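Local coordinates for succinoglycan biosynthesis protein (Bacillus cereus ATCC 14579, PDB 2QGM) that is of unestablished function but, as an erythromycin esterase-like protein, may act as a hydrolase, perhaps linked to succinoglycan biosynthesis, at residues Ser58-Leu64 with Arg95-Tyr99. Sequence-based numbering, arbitrary orientation.
Sequences SKPFEDL and RLVKY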
# COMPACT_ATOMS: atom_id res chain seq x y z
N SER A 58 18.55 10.67 -2.25
CA SER A 58 19.30 11.91 -2.07
C SER A 58 19.76 12.59 -3.36
O SER A 58 20.11 13.78 -3.34
CB SER A 58 20.51 11.67 -1.17
OG SER A 58 21.37 10.69 -1.72
N LYS A 59 19.77 11.85 -4.46
CA LYS A 59 20.20 12.40 -5.75
C LYS A 59 19.16 13.29 -6.42
O LYS A 59 17.96 13.17 -6.15
CB LYS A 59 20.58 11.25 -6.70
CG LYS A 59 21.76 10.43 -6.23
CD LYS A 59 23.05 11.24 -6.27
CE LYS A 59 24.23 10.40 -5.80
NZ LYS A 59 25.52 11.14 -5.92
N PRO A 60 19.61 14.20 -7.30
CA PRO A 60 18.74 15.13 -8.04
C PRO A 60 17.58 14.37 -8.70
O PRO A 60 17.73 13.20 -9.05
CB PRO A 60 19.69 15.75 -9.06
CG PRO A 60 20.99 15.75 -8.35
CD PRO A 60 21.01 14.37 -7.71
N PHE A 61 16.45 15.04 -8.89
CA PHE A 61 15.27 14.41 -9.48
C PHE A 61 15.02 14.71 -10.96
O PHE A 61 13.88 14.63 -11.42
CB PHE A 61 14.02 14.83 -8.69
CG PHE A 61 14.02 14.38 -7.26
CD1 PHE A 61 14.13 13.03 -6.94
CD2 PHE A 61 13.89 15.31 -6.22
CE1 PHE A 61 14.10 12.60 -5.61
CE2 PHE A 61 13.85 14.89 -4.89
CZ PHE A 61 13.96 13.53 -4.58
N GLU A 62 16.08 15.04 -11.70
CA GLU A 62 15.91 15.35 -13.11
C GLU A 62 15.28 14.22 -13.92
O GLU A 62 14.48 14.48 -14.82
CB GLU A 62 17.26 15.71 -13.74
CG GLU A 62 17.75 17.11 -13.39
CD GLU A 62 16.81 18.20 -13.89
OE1 GLU A 62 16.59 18.28 -15.12
OE2 GLU A 62 16.31 18.98 -13.06
N ASP A 63 15.61 12.97 -13.60
CA ASP A 63 15.06 11.84 -14.35
C ASP A 63 13.61 11.52 -14.00
O ASP A 63 13.00 10.64 -14.61
CB ASP A 63 15.94 10.60 -14.18
CG ASP A 63 15.97 10.08 -12.76
OD1 ASP A 63 15.76 10.89 -11.83
OD2 ASP A 63 16.21 8.87 -12.57
N LEU A 64 13.05 12.23 -13.02
CA LEU A 64 11.66 12.00 -12.63
C LEU A 64 10.72 13.05 -13.20
O LEU A 64 9.52 13.02 -12.95
CB LEU A 64 11.53 11.96 -11.10
CG LEU A 64 12.29 10.81 -10.43
CD1 LEU A 64 12.14 10.89 -8.91
CD2 LEU A 64 11.77 9.48 -10.95
N ARG A 95 12.49 6.92 -3.09
CA ARG A 95 12.88 8.04 -3.95
C ARG A 95 11.63 8.66 -4.57
O ARG A 95 11.47 9.88 -4.59
CB ARG A 95 13.85 7.56 -5.05
CG ARG A 95 14.28 8.62 -6.04
CD ARG A 95 15.41 8.10 -6.93
NE ARG A 95 15.65 8.96 -8.08
CZ ARG A 95 16.24 10.15 -8.03
NH1 ARG A 95 16.65 10.65 -6.87
NH2 ARG A 95 16.39 10.87 -9.14
N LEU A 96 10.72 7.81 -5.05
CA LEU A 96 9.47 8.28 -5.65
C LEU A 96 8.63 9.07 -4.65
O LEU A 96 8.11 10.13 -4.98
CB LEU A 96 8.65 7.09 -6.17
CG LEU A 96 8.53 6.84 -7.67
CD1 LEU A 96 9.70 7.45 -8.44
CD2 LEU A 96 8.42 5.33 -7.92
N VAL A 97 8.51 8.56 -3.43
CA VAL A 97 7.75 9.24 -2.38
C VAL A 97 8.36 10.62 -2.13
O VAL A 97 7.67 11.63 -2.09
CB VAL A 97 7.76 8.41 -1.05
CG1 VAL A 97 7.19 9.24 0.10
CG2 VAL A 97 6.96 7.12 -1.24
N LYS A 98 9.68 10.66 -1.98
CA LYS A 98 10.35 11.93 -1.74
C LYS A 98 10.07 12.93 -2.86
O LYS A 98 9.85 14.12 -2.60
CB LYS A 98 11.86 11.70 -1.59
CG LYS A 98 12.59 12.87 -0.96
CD LYS A 98 14.05 12.54 -0.72
CE LYS A 98 14.77 13.70 -0.07
NZ LYS A 98 16.22 13.43 0.03
N TYR A 99 10.08 12.47 -4.10
CA TYR A 99 9.80 13.34 -5.23
C TYR A 99 8.36 13.87 -5.17
O TYR A 99 8.11 15.06 -5.34
CB TYR A 99 10.03 12.60 -6.55
CG TYR A 99 9.72 13.44 -7.76
CD1 TYR A 99 10.55 14.48 -8.16
CD2 TYR A 99 8.56 13.20 -8.51
CE1 TYR A 99 10.25 15.26 -9.27
CE2 TYR A 99 8.25 13.97 -9.62
CZ TYR A 99 9.09 15.00 -10.00
OH TYR A 99 8.77 15.79 -11.08
O HOH W 1 15.19 7.59 -10.44
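The Phe-61 ring receives Tyr-99 CB over one face in a CH-pi contact, 4.2 Å from the ring centroid, and has Lys-59 O above the rim of the opposite face, while Lys-98 methylenes run across its edge at CZ. The Tyr-99 ring turns an edge toward that first face in an offset edge-to-face pair, the planes 65° apart, and takes a second CH-pi contact from Leu-64 CB, 3.8 Å from the Tyr-99 centroid and over the centre of one face. Beside them lies the guanidinium of Arg-95, with Leu-64 CD1 and Phe-61 CD1 over one face and three oxygens at its edge. The Arg-95 side chain is extended from CG to NE, with CG anti to the backbone N (chi1 178°), carrying the group from helix to loop. There NH1 bonds to Lys-59 O at 2.9 Å, from above that carbonyl's plane, and NH2 bonds almost straight to Pro-60 O at 2.7 Å. NH2 also forms a salt bridge with the syn side of Asp-63 OD1 at 2.8 Å, while a water links NE to Asp-63 OD2. With partners for all three nitrogens lying in its plane, the guanidinium is fixed in rotation; the carboxylate is held by Lys-53 N on OD2. Leu-64 CD2 meets Leu-96 CD1 at 3.8 Å, extending the apolar side. Here an arginine grips successive loop carbonyls beside an aromatic-leucine cluster, joining the loop before helix 65-71 to helix 87-104, which connects parallel strands 76-79 and 108-111 of the mixed sheet, with strand 301-304 between them.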